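Local atomic coordinates of enoyl-acyl carrier protein reductase (Uncultured bacterium, PDB entry 6KI9), a protein that probably catalyses the reduction of enoyl-acyl carrier protein with a nicotinamide cofactor, the last step of each round of bacterial fatty-acid elongation. Residues A[20-25]-A[44-49]; A[60-65]-A[83-88]; A[93-98]-A[120-125]; A[305-310]-A[392-397]. One frame throughout, in Å; residues are numbered along the deposited sequence.

Contact 1: A[20-25]-A[44-49]; sequences DVFVLF and AGMTIV
F22 pairs with I48, V21 with T47 and V23 with V49 across two parallel strands. Four backbone hydrogen bonds run between them. T47 N donates to D20 O at 2.9 Å. F22 N donates to T47 O at 2.8 Å, V49 N to F22 O at 2.8 Å and L24 N to V49 O at 2.8 Å. All four are close to straight. F22 thus spends both its N-H and its carbonyl on this neighbour. A weaker set of CA-H...O contacts fills the ladder, the shortest being V23 CA to V49 O at 3.2 Å.

Apolar contacts lie on both faces. On one, I48 and F22 run side by side, with I48 CD1 3.7 Å from F22 CB. The F22 ring then leads away, because CG is anti to the backbone N (chi1 -179°). M46 folds back at its last torsion (chi3 71°). This lays its methyl CE on the peptide after V21, 3.4 Å from V21 C. On the other face V21 CG1 meets V49 CG2 at 3.9 Å.

The strands belong to a beta-alpha-beta unit made of strand 21-25, helix 33-43 and strand 47-56, consistent with a Rossmann-type fold. A Schellman motif at G45 ends the helix and releases the chain into the second strand. Helix 33-43 covers the F22 side through L37, I38 and A41. L145 of helix 120-146 packs on V23 and V49, and strand 155-159 pairs with the far edge of 21-25.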
loop_
_atom_site.group_PDB
_atom_site.type_symbol
_atom_site.label_atom_id
_atom_site.label_comp_id
_atom_site.label_asym_id
_atom_site.label_seq_id
_atom_site.Cartn_x
_atom_site.Cartn_y
_atom_site.Cartn_z
ATOM N N ASP A 20 17.202 -1.950 19.765
ATOM C CA ASP A 20 15.857 -1.430 19.520
ATOM C C ASP A 20 15.113 -2.447 18.657
ATOM O O ASP A 20 15.735 -3.254 17.968
ATOM C CB ASP A 20 15.899 -0.051 18.854
ATOM C CG ASP A 20 16.435 1.027 19.784
ATOM O OD1 ASP A 20 16.312 0.847 21.021
ATOM O OD2 ASP A 20 16.978 2.042 19.290
ATOM N N VAL A 21 13.787 -2.429 18.717
ATOM C CA VAL A 21 13.008 -3.497 18.096
ATOM C C VAL A 21 12.081 -2.967 17.008
ATOM O O VAL A 21 11.299 -2.041 17.228
ATOM C CB VAL A 21 12.183 -4.273 19.145
ATOM C CG1 VAL A 21 11.396 -5.391 18.483
ATOM C CG2 VAL A 21 13.113 -4.834 20.214
ATOM N N PHE A 22 12.195 -3.564 15.822
ATOM C CA PHE A 22 11.343 -3.264 14.684
ATOM C C PHE A 22 10.311 -4.371 14.547
ATOM O O PHE A 22 10.665 -5.544 14.443
ATOM C CB PHE A 22 12.189 -3.143 13.410
ATOM C CG PHE A 22 11.404 -2.815 12.166
ATOM C CD1 PHE A 22 10.818 -3.821 11.416
ATOM C CD2 PHE A 22 11.268 -1.501 11.746
ATOM C CE1 PHE A 22 10.104 -3.522 10.260
ATOM C CE2 PHE A 22 10.561 -1.189 10.585
ATOM C CZ PHE A 22 9.970 -2.211 9.850
ATOM N N VAL A 23 9.039 -4.000 14.568
ATOM C CA VAL A 23 7.969 -4.985 14.491
ATOM C C VAL A 23 7.195 -4.845 13.188
ATOM O O VAL A 23 6.564 -3.817 12.940
ATOM C CB VAL A 23 7.001 -4.854 15.684
ATOM C CG1 VAL A 23 5.910 -5.911 15.600
ATOM C CG2 VAL A 23 7.769 -4.976 16.989
ATOM N N LEU A 24 7.244 -5.877 12.352
ATOM C CA LEU A 24 6.479 -5.858 11.111
ATOM C C LEU A 24 5.069 -6.355 11.384
ATOM O O LEU A 24 4.853 -7.550 11.622
ATOM C CB LEU A 24 7.134 -6.721 10.030
ATOM C CG LEU A 24 6.502 -6.579 8.640
ATOM C CD1 LEU A 24 6.750 -5.182 8.096
ATOM C CD2 LEU A 24 7.040 -7.629 7.683
ATOM N N PHE A 25 4.115 -5.433 11.375
ATOM C CA PHE A 25 2.723 -5.773 11.599
ATOM C C PHE A 25 2.059 -6.044 10.249
ATOM O O PHE A 25 1.344 -5.208 9.682
ATOM C CB PHE A 25 2.009 -4.662 12.376
ATOM C CG PHE A 25 0.702 -5.096 12.984
ATOM C CD1 PHE A 25 0.687 -5.866 14.136
ATOM C CD2 PHE A 25 -0.506 -4.743 12.401
ATOM C CE1 PHE A 25 -0.510 -6.274 14.702
ATOM C CE2 PHE A 25 -1.711 -5.148 12.966
ATOM C CZ PHE A 25 -1.709 -5.919 14.121
ATOM N N ALA A 44 20.371 -0.488 10.600
ATOM C CA ALA A 44 20.535 0.327 11.799
ATOM C C ALA A 44 20.823 -0.529 13.032
ATOM O O ALA A 44 21.076 -0.001 14.113
ATOM C CB ALA A 44 19.300 1.183 12.029
ATOM N N GLY A 45 20.787 -1.848 12.860
ATOM C CA GLY A 45 21.096 -2.771 13.935
ATOM C C GLY A 45 19.894 -3.260 14.719
ATOM O O GLY A 45 20.044 -3.962 15.720
ATOM N N MET A 46 18.693 -2.916 14.266
ATOM C CA MET A 46 17.493 -3.273 15.015
ATOM C C MET A 46 17.190 -4.767 14.996
ATOM O O MET A 46 17.521 -5.479 14.045
ATOM C CB MET A 46 16.278 -2.506 14.479
ATOM C CG MET A 46 16.420 -0.990 14.491
ATOM S SD MET A 46 14.873 -0.167 14.071
ATOM C CE MET A 46 13.904 -0.503 15.537
ATOM N N THR A 47 16.561 -5.233 16.069
ATOM C CA THR A 47 16.030 -6.581 16.118
ATOM C C THR A 47 14.724 -6.589 15.340
ATOM O O THR A 47 13.852 -5.749 15.576
ATOM C CB THR A 47 15.783 -7.051 17.556
ATOM O OG1 THR A 47 17.037 -7.116 18.251
ATOM C CG2 THR A 47 15.136 -8.423 17.563
ATOM N N ILE A 48 14.598 -7.526 14.407
ATOM C CA ILE A 48 13.401 -7.615 13.573
ATOM C C ILE A 48 12.453 -8.678 14.119
ATOM O O ILE A 48 12.844 -9.830 14.304
ATOM C CB ILE A 48 13.750 -7.953 12.112
ATOM C CG1 ILE A 48 14.812 -6.993 11.566
ATOM C CG2 ILE A 48 12.493 -7.944 11.247
ATOM C CD1 ILE A 48 14.444 -5.532 11.656
ATOM N N VAL A 49 11.215 -8.282 14.401
ATOM C CA VAL A 49 10.188 -9.219 14.840
ATOM C C VAL A 49 8.974 -9.060 13.936
ATOM O O VAL A 49 8.635 -7.949 13.538
ATOM C CB VAL A 49 9.792 -8.996 16.324
ATOM C CG1 VAL A 49 8.760 -10.019 16.768
ATOM C CG2 VAL A 49 11.025 -9.071 17.221
#

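Contact 2: A[60-65]-A[83-88]; sequences NALRAL and NVPLMA
N83 grips the backbone of L65 with both ends of its side-chain amide. L65 N donates to N83 OD1 at 2.8 Å, in the carbonyl plane and on a lone pair. N83 ND2 donates in return to L65 O at 2.9 Å. That oxygen lies in the plane of the N83 amide, although the donor is tilted 31° from the L65 carbonyl plane. Two bonds to one residue fix the rotation of the amide. N83 CG stands anti to its backbone N (chi1 -163°), which carries the amide across to L65. The same OD1 is packed by carbon, with L65 CB at 3.3 Å and A64 CB at 3.4 Å.

The rest of the contact is looser, apolar and partly exposed. L62 spreads its two methyls over P85 and M87. L62 CD2 is 3.9 Å from P85 CB, and L62 CD1 is 3.8 Å from M87 CE. M87 bends twice along its chain, which curls CE back to L62. R63 points away, and its NH1 bonds A64 O and forms a salt bridge with E69.

The chain changes direction at V84, just past strand 80-83. Strand 47-56 pairs with both 62-63 (antiparallel) and 80-83 (parallel), and the contact joins segments at these two partners. L65 rests on L70 and A73 of helix 67-77, while V84 and L86 lean on V141 of helix 120-146.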
loop_
_atom_site.group_PDB
_atom_site.type_symbol
_atom_site.label_atom_id
_atom_site.label_comp_id
_atom_site.label_asym_id
_atom_site.label_seq_id
_atom_site.Cartn_x
_atom_site.Cartn_y
_atom_site.Cartn_z
ATOM N N ASN A 60 -10.462 -25.251 5.322
ATOM C CA ASN A 60 -10.439 -23.792 5.192
ATOM C C ASN A 60 -10.469 -23.077 6.547
ATOM O O ASN A 60 -10.816 -21.898 6.636
ATOM C CB ASN A 60 -11.597 -23.305 4.311
ATOM C CG ASN A 60 -11.315 -21.966 3.666
ATOM O OD1 ASN A 60 -10.162 -21.611 3.439
ATOM N ND2 ASN A 60 -12.368 -21.216 3.364
ATOM N N ALA A 61 -10.096 -23.791 7.604
ATOM C CA ALA A 61 -10.071 -23.206 8.939
ATOM C C ALA A 61 -8.708 -22.557 9.177
ATOM O O ALA A 61 -7.686 -23.061 8.713
ATOM C CB ALA A 61 -10.362 -24.254 9.996
ATOM N N LEU A 62 -8.693 -21.450 9.911
ATOM C CA LEU A 62 -7.450 -20.735 10.198
ATOM C C LEU A 62 -6.584 -21.502 11.185
ATOM O O LEU A 62 -7.083 -22.044 12.166
ATOM C CB LEU A 62 -7.755 -19.345 10.758
ATOM C CG LEU A 62 -6.587 -18.376 10.951
ATOM C CD1 LEU A 62 -5.986 -17.985 9.613
ATOM C CD2 LEU A 62 -7.043 -17.149 11.726
ATOM N N ARG A 63 -5.281 -21.544 10.923
ATOM C CA ARG A 63 -4.352 -22.204 11.829
ATOM C C ARG A 63 -3.028 -21.452 11.917
ATOM O O ARG A 63 -2.715 -20.606 11.071
ATOM C CB ARG A 63 -4.094 -23.646 11.380
ATOM C CG ARG A 63 -3.462 -23.748 9.998
ATOM C CD ARG A 63 -2.939 -25.150 9.711
ATOM N NE ARG A 63 -2.395 -25.264 8.358
ATOM C CZ ARG A 63 -1.165 -24.895 8.010
ATOM N NH1 ARG A 63 -0.344 -24.374 8.911
ATOM N NH2 ARG A 63 -0.757 -25.036 6.756
ATOM N N ALA A 64 -2.242 -21.783 12.933
ATOM C CA ALA A 64 -0.900 -21.241 13.064
ATOM C C ALA A 64 0.034 -21.931 12.080
ATOM O O ALA A 64 -0.346 -22.900 11.422
ATOM C CB ALA A 64 -0.391 -21.401 14.490
ATOM N N LEU A 65 1.261 -21.435 11.993
ATOM C CA LEU A 65 2.244 -21.996 11.081
ATOM C C LEU A 65 2.787 -23.321 11.603
ATOM O O LEU A 65 2.840 -23.550 12.811
ATOM C CB LEU A 65 3.399 -21.015 10.880
ATOM C CG LEU A 65 3.065 -19.669 10.238
ATOM C CD1 LEU A 65 4.344 -18.940 9.851
ATOM C CD2 LEU A 65 2.160 -19.849 9.039
ATOM N N ASN A 83 4.126 -16.871 16.348
ATOM C CA ASN A 83 3.239 -17.774 15.618
ATOM C C ASN A 83 1.815 -17.776 16.154
ATOM O O ASN A 83 1.343 -18.777 16.695
ATOM C CB ASN A 83 3.801 -19.194 15.637
ATOM C CG ASN A 83 3.167 -20.085 14.585
ATOM O OD1 ASN A 83 2.388 -19.624 13.749
ATOM N ND2 ASN A 83 3.492 -21.372 14.626
ATOM N N VAL A 84 1.146 -16.640 16.007
ATOM C CA VAL A 84 -0.261 -16.492 16.343
ATOM C C VAL A 84 -0.949 -15.880 15.126
ATOM O O VAL A 84 -0.637 -14.752 14.747
ATOM C CB VAL A 84 -0.466 -15.602 17.582
ATOM C CG1 VAL A 84 -1.950 -15.422 17.879
ATOM C CG2 VAL A 84 0.274 -16.175 18.784
ATOM N N PRO A 85 -1.887 -16.615 14.512
ATOM C CA PRO A 85 -2.480 -16.218 13.225
ATOM C C PRO A 85 -3.322 -14.938 13.265
ATOM O O PRO A 85 -4.484 -14.970 13.670
ATOM C CB PRO A 85 -3.352 -17.425 12.856
ATOM C CG PRO A 85 -3.634 -18.107 14.155
ATOM C CD PRO A 85 -2.387 -17.923 14.968
ATOM N N LEU A 86 -2.734 -13.827 12.829
ATOM C CA LEU A 86 -3.431 -12.548 12.794
ATOM C C LEU A 86 -4.064 -12.301 11.432
ATOM O O LEU A 86 -3.570 -11.495 10.647
ATOM C CB LEU A 86 -2.482 -11.394 13.118
ATOM C CG LEU A 86 -1.982 -11.230 14.542
ATOM C CD1 LEU A 86 -1.220 -9.919 14.665
ATOM C CD2 LEU A 86 -3.154 -11.269 15.504
ATOM N N MET A 87 -5.155 -13.000 11.148
ATOM C CA MET A 87 -5.843 -12.825 9.877
ATOM C C MET A 87 -6.848 -11.690 9.972
ATOM O O MET A 87 -7.794 -11.755 10.752
ATOM C CB MET A 87 -6.548 -14.116 9.460
ATOM C CG MET A 87 -7.266 -14.008 8.127
ATOM S SD MET A 87 -6.128 -13.902 6.734
ATOM C CE MET A 87 -5.336 -15.511 6.816
ATOM N N ALA A 88 -6.633 -10.643 9.180
ATOM C CA ALA A 88 -7.516 -9.485 9.201
ATOM C C ALA A 88 -8.767 -9.723 8.364
ATOM O O ALA A 88 -8.792 -10.604 7.503
ATOM C CB ALA A 88 -6.777 -8.256 8.708
#

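Contact 3: A[93-98]-A[120-125]. With EDO (1,2-ethanediol), chain I; EDO (1,2-ethanediol), chain J.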
loop_
_atom_site.group_PDB
_atom_site.type_symbol
_atom_site.label_atom_id
_atom_site.label_comp_id
_atom_site.label_asym_id
_atom_site.label_seq_id
_atom_site.Cartn_x
_atom_site.Cartn_y
_atom_site.Cartn_z
ATOM N N ASP A 93 -15.536 -15.114 8.855
ATOM C CA ASP A 93 -15.949 -15.185 10.248
ATOM C C ASP A 93 -17.453 -15.339 10.363
ATOM O O ASP A 93 -18.205 -14.881 9.503
ATOM C CB ASP A 93 -15.494 -13.948 11.019
ATOM C CG ASP A 93 -14.015 -13.976 11.332
ATOM O OD1 ASP A 93 -13.618 -14.725 12.252
ATOM O OD2 ASP A 93 -13.249 -13.252 10.667
ATOM N N ALA A 94 -17.880 -15.997 11.432
ATOM C CA ALA A 94 -19.293 -16.213 11.694
ATOM C C ALA A 94 -19.482 -16.729 13.110
ATOM O O ALA A 94 -18.562 -17.307 13.688
ATOM C CB ALA A 94 -19.882 -17.194 10.687
ATOM N N PRO A 95 -20.668 -16.498 13.690
ATOM C CA PRO A 95 -20.974 -17.179 14.951
ATOM C C PRO A 95 -20.857 -18.684 14.750
ATOM O O PRO A 95 -21.090 -19.145 13.634
ATOM C CB PRO A 95 -22.419 -16.759 15.240
ATOM C CG PRO A 95 -22.585 -15.466 14.513
ATOM C CD PRO A 95 -21.752 -15.596 13.268
ATOM N N ALA A 96 -20.470 -19.415 15.794
ATOM C CA ALA A 96 -20.248 -20.860 15.710
ATOM C C ALA A 96 -21.322 -21.592 14.905
ATOM O O ALA A 96 -22.511 -21.506 15.217
ATOM C CB ALA A 96 -20.156 -21.452 17.109
ATOM N N GLY A 97 -20.894 -22.301 13.864
ATOM C CA GLY A 97 -21.794 -23.130 13.080
ATOM C C GLY A 97 -22.663 -22.399 12.073
ATOM O O GLY A 97 -23.485 -23.020 11.402
ATOM N N GLU A 98 -22.491 -21.083 11.973
ATOM C CA GLU A 98 -23.288 -20.253 11.067
ATOM C C GLU A 98 -22.513 -19.839 9.805
ATOM O O GLU A 98 -21.285 -19.896 9.789
ATOM C CB GLU A 98 -23.801 -19.031 11.833
ATOM C CG GLU A 98 -24.814 -19.410 12.908
ATOM C CD GLU A 98 -25.307 -18.226 13.707
ATOM O OE1 GLU A 98 -25.763 -17.240 13.090
ATOM O OE2 GLU A 98 -25.269 -18.297 14.955
ATOM N N TRP A 120 -27.749 -8.140 5.952
ATOM C CA TRP A 120 -26.809 -7.259 6.642
ATOM C C TRP A 120 -26.791 -7.438 8.164
ATOM O O TRP A 120 -25.811 -7.099 8.819
ATOM C CB TRP A 120 -27.106 -5.799 6.289
ATOM C CG TRP A 120 -26.849 -5.500 4.841
ATOM C CD1 TRP A 120 -27.775 -5.205 3.883
ATOM C CD2 TRP A 120 -25.577 -5.507 4.179
ATOM N NE1 TRP A 120 -27.157 -5.006 2.668
ATOM C CE2 TRP A 120 -25.807 -5.189 2.824
ATOM C CE3 TRP A 120 -24.263 -5.741 4.603
ATOM C CZ2 TRP A 120 -24.775 -5.100 1.891
ATOM C CZ3 TRP A 120 -23.239 -5.651 3.671
ATOM C CH2 TRP A 120 -23.503 -5.336 2.334
ATOM N N ALA A 121 -27.871 -7.961 8.731
ATOM C CA ALA A 121 -27.891 -8.249 10.161
ATOM C C ALA A 121 -26.885 -9.354 10.482
ATOM O O ALA A 121 -26.061 -9.244 11.416
ATOM C CB ALA A 121 -29.284 -8.648 10.603
ATOM N N HIS A 122 -26.944 -10.414 9.681
ATOM C CA HIS A 122 -26.048 -11.542 9.870
ATOM C C HIS A 122 -24.612 -11.109 9.605
ATOM O O HIS A 122 -23.699 -11.447 10.361
ATOM C CB HIS A 122 -26.421 -12.705 8.953
ATOM C CG HIS A 122 -25.582 -13.923 9.169
ATOM N ND1 HIS A 122 -25.578 -14.618 10.361
ATOM C CD2 HIS A 122 -24.687 -14.547 8.368
ATOM C CE1 HIS A 122 -24.735 -15.630 10.276
ATOM N NE2 HIS A 122 -24.176 -15.607 9.077
ATOM N N ILE A 123 -24.424 -10.361 8.522
ATOM C CA ILE A 123 -23.107 -9.835 8.185
ATOM C C ILE A 123 -22.554 -9.008 9.343
ATOM O O ILE A 123 -21.377 -9.115 9.673
ATOM C CB ILE A 123 -23.145 -9.007 6.890
ATOM C CG1 ILE A 123 -23.366 -9.938 5.693
ATOM C CG2 ILE A 123 -21.851 -8.233 6.704
ATOM C CD1 ILE A 123 -23.553 -9.229 4.386
ATOM N N GLU A 124 -23.406 -8.203 9.971
ATOM C CA GLU A 124 -22.990 -7.424 11.138
ATOM C C GLU A 124 -22.512 -8.349 12.263
ATOM O O GLU A 124 -21.474 -8.085 12.891
ATOM C CB GLU A 124 -24.133 -6.531 11.628
ATOM C CG GLU A 124 -23.889 -5.802 12.954
ATOM C CD GLU A 124 -22.477 -5.265 13.123
ATOM O OE1 GLU A 124 -22.003 -4.523 12.241
ATOM O OE2 GLU A 124 -21.837 -5.586 14.147
ATOM N N LYS A 125 -23.233 -9.445 12.510
ATOM C CA LYS A 125 -22.778 -10.357 13.567
ATOM C C LYS A 125 -21.429 -10.996 13.210
ATOM O O LYS A 125 -20.557 -11.172 14.076
ATOM C CB LYS A 125 -23.823 -11.444 13.841
ATOM C CG LYS A 125 -25.158 -10.908 14.356
ATOM C CD LYS A 125 -26.264 -11.967 14.371
ATOM C CE LYS A 125 -25.711 -13.383 14.495
ATOM N NZ LYS A 125 -26.784 -14.380 14.789
HETATM C C1 EDO I . -14.903 -18.433 11.778
HETATM O O1 EDO I . -15.880 -19.338 11.251
HETATM C C2 EDO I . -15.498 -17.683 12.962
HETATM O O2 EDO I . -14.601 -16.650 13.373
HETATM C C1 EDO J . -17.565 -21.248 9.388
HETATM O O1 EDO J . -17.252 -21.503 8.014
HETATM C C2 EDO J . -18.859 -21.962 9.762
HETATM O O2 EDO J . -19.382 -21.392 10.968
#
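H122 holds its ring with CG anti to the backbone N (chi1 -176°), and E98 has CG beside its own N (chi1 -67°), then an extended chain. These torsions bring E98 OE1 to the edge of the H122 ring, near its plane. The motif is a type II beta turn, P95 to E98, laid against the first turns of helix 120-146. The turn is closed by E98 N donating to P95 O at 2.9 Å.

E98 OE1 lies 3.4 Å from H122 CE1. The carboxylate and the ring are turned only 26° from each other. H122 NE2 is hydrogen-bonded to P99 O, just after the turn, which steadies the ring. E98 OE1 also faces K125 NZ at 3.5 Å, a long and weak salt bridge. K125 is exposed, so solvent probably screens this pair.

The side chains of K125 and P95 cross at about a right angle. K125 CE touches P95 CG at 3.8 Å, so the lysine gives carbon to P95 and charge to E98. P95 also rests on C126, one residue further along the helix. On the inner side, I123 packs on helix 196-219 through L200 and M203.

The contact is surface packing. It joins the long loop after strand 80-83 to the start of helix 120-146. A bound 1,2-ethanediol, probably from the crystallisation liquor, donates from its O2 to E98 O at 2.7 Å.

Contact 4: A[305-310]-A[392-397]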
loop_
_atom_site.group_PDB
_atom_site.type_symbol
_atom_site.label_atom_id
_atom_site.label_comp_id
_atom_site.label_asym_id
_atom_site.label_seq_id
_atom_site.Cartn_x
_atom_site.Cartn_y
_atom_site.Cartn_z
ATOM N N SER A 305 1.651 7.092 -13.994
ATOM C CA SER A 305 1.990 8.160 -13.059
ATOM C C SER A 305 3.489 8.217 -12.769
ATOM O O SER A 305 4.010 9.243 -12.320
ATOM C CB SER A 305 1.220 8.000 -11.748
ATOM O OG SER A 305 -0.178 8.027 -11.959
ATOM N N LEU A 306 4.181 7.118 -13.043
ATOM C CA LEU A 306 5.593 6.976 -12.680
ATOM C C LEU A 306 6.568 7.718 -13.585
ATOM O O LEU A 306 7.594 8.198 -13.123
ATOM C CB LEU A 306 5.986 5.498 -12.694
ATOM C CG LEU A 306 6.045 4.680 -11.419
ATOM C CD1 LEU A 306 6.382 3.249 -11.784
ATOM C CD2 LEU A 306 7.082 5.263 -10.470
ATOM N N PHE A 307 6.258 7.783 -14.873
ATOM C CA PHE A 307 7.232 8.254 -15.852
ATOM C C PHE A 307 7.853 9.635 -15.562
ATOM O O PHE A 307 9.068 9.818 -15.774
ATOM C CB PHE A 307 6.595 8.232 -17.244
ATOM C CG PHE A 307 6.293 6.848 -17.723
ATOM C CD1 PHE A 307 7.318 5.966 -18.010
ATOM C CD2 PHE A 307 4.988 6.425 -17.884
ATOM C CE1 PHE A 307 7.044 4.688 -18.453
ATOM C CE2 PHE A 307 4.706 5.140 -18.315
ATOM C CZ PHE A 307 5.732 4.278 -18.608
ATOM N N PRO A 308 7.048 10.603 -15.073
ATOM C CA PRO A 308 7.660 11.916 -14.804
ATOM C C PRO A 308 8.737 11.909 -13.719
ATOM O O PRO A 308 9.443 12.916 -13.541
ATOM C CB PRO A 308 6.468 12.764 -14.360
ATOM C CG PRO A 308 5.322 12.171 -15.063
ATOM C CD PRO A 308 5.580 10.682 -14.975
ATOM N N LEU A 309 8.873 10.797 -12.996
ATOM C CA LEU A 309 9.969 10.681 -12.044
ATOM C C LEU A 309 11.308 10.927 -12.742
ATOM O O LEU A 309 12.221 11.502 -12.145
ATOM C CB LEU A 309 9.955 9.306 -11.356
ATOM C CG LEU A 309 11.101 9.041 -10.381
ATOM C CD1 LEU A 309 11.035 10.000 -9.198
ATOM C CD2 LEU A 309 11.080 7.593 -9.890
ATOM N N LEU A 310 11.410 10.540 -14.017
ATOM C CA LEU A 310 12.648 10.775 -14.761
ATOM C C LEU A 310 13.021 12.254 -14.753
ATOM O O LEU A 310 14.171 12.626 -14.447
ATOM C CB LEU A 310 12.513 10.273 -16.197
ATOM C CG LEU A 310 12.633 8.755 -16.296
ATOM C CD1 LEU A 310 12.111 8.239 -17.629
ATOM C CD2 LEU A 310 14.084 8.364 -16.090
ATOM N N ALA A 392 11.006 -6.305 -19.412
ATOM C CA ALA A 392 12.013 -5.310 -19.070
ATOM C C ALA A 392 11.515 -3.930 -19.487
ATOM O O ALA A 392 11.787 -3.452 -20.591
ATOM C CB ALA A 392 13.345 -5.629 -19.736
ATOM N N LEU A 393 10.783 -3.301 -18.575
ATOM C CA LEU A 393 10.082 -2.058 -18.857
ATOM C C LEU A 393 10.713 -0.865 -18.149
ATOM O O LEU A 393 11.348 -1.012 -17.101
ATOM C CB LEU A 393 8.619 -2.182 -18.432
ATOM C CG LEU A 393 7.790 -3.298 -19.066
ATOM C CD1 LEU A 393 6.428 -3.351 -18.386
ATOM C CD2 LEU A 393 7.651 -3.054 -20.555
ATOM N N VAL A 394 10.510 0.325 -18.712
ATOM C CA VAL A 394 10.898 1.563 -18.038
ATOM C C VAL A 394 10.266 1.610 -16.639
ATOM O O VAL A 394 10.901 2.038 -15.659
ATOM C CB VAL A 394 10.470 2.808 -18.857
ATOM C CG1 VAL A 394 10.632 4.088 -18.026
ATOM C CG2 VAL A 394 11.265 2.889 -20.156
ATOM N N THR A 395 9.027 1.133 -16.535
ATOM C CA THR A 395 8.319 1.148 -15.257
ATOM C C THR A 395 8.917 0.180 -14.233
ATOM O O THR A 395 8.759 0.388 -13.036
ATOM C CB THR A 395 6.848 0.792 -15.445
ATOM O OG1 THR A 395 6.750 -0.481 -16.088
ATOM C CG2 THR A 395 6.177 1.829 -16.296
ATOM N N ASP A 396 9.627 -0.847 -14.694
ATOM C CA ASP A 396 10.366 -1.725 -13.776
ATOM C C ASP A 396 11.510 -0.951 -13.112
ATOM O O ASP A 396 11.708 -1.003 -11.873
ATOM C CB ASP A 396 10.893 -2.964 -14.513
ATOM C CG ASP A 396 9.773 -3.885 -14.994
ATOM O OD1 ASP A 396 8.765 -4.039 -14.265
ATOM O OD2 ASP A 396 9.903 -4.466 -16.094
ATOM N N VAL A 397 12.265 -0.231 -13.939
ATOM C CA VAL A 397 13.362 0.595 -13.445
ATOM C C VAL A 397 12.849 1.644 -12.463
ATOM O O VAL A 397 13.380 1.801 -11.346
ATOM C CB VAL A 397 14.089 1.302 -14.607
ATOM C CG1 VAL A 397 15.188 2.207 -14.078
ATOM C CG2 VAL A 397 14.649 0.281 -15.583
#
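F307 meets V394 and T395 with the outer end of its ring. F307 CZ is 3.4 Å from T395 CG2, which approaches obliquely. V394 comes to the ring edge, near its plane, with CG1 3.7 Å from F307 CE1. The side chains of F307 and V394 cross at about a right angle. T395 OG1 sits between its backbone N and carbonyl carbon (chi1 56°), and this leaves CG2 as the branch that reaches the ring. Lighter contacts flank the centre: L306 CD1 is 3.9 Å from T395 O, and L310 CD1 is 4.4 Å from V394 CG1. No hydrogen bond crosses.

Local bonds set both backbones. L309 N donates to L306 O at 2.9 Å in a type I turn that runs into helix 309-315. L393 is the N-cap of helix 394-413, and L393 N donates to D396 OD2 at 2.9 Å. That is the side-chain-to-N-cap half of a capping box. H387 NE2 holds V394 N.

Further out, L342 and I346 of helix 339-351 cover F307, and C329 of helix 320-331 packs on V394. The arrangement is the buried meeting of two helix starts, within a hydrophobic core built from helices.

Contacts 1 and 2 follow each other in the chain and reach the same sheet. They touch directly, with F25 CE1 3.7 Å from L86 CD1. Contact 3 lies beyond contact 2, with nearest atoms about 6 Å apart. R133 ties these two together, since it bonds M87 O and D93 OD1. Contact 4 stands apart, across the chain's centre from contacts 2 and 3. Its nearest atoms are about 21 Å from contact 1 and about 30 Å from contact 3. A bound 1,2-ethanediol lies about 6 Å from the L24 side chain, and one lies about 3 Å from that of M87. Both probably come from the crystallisation liquor, though such molecules often mark pockets.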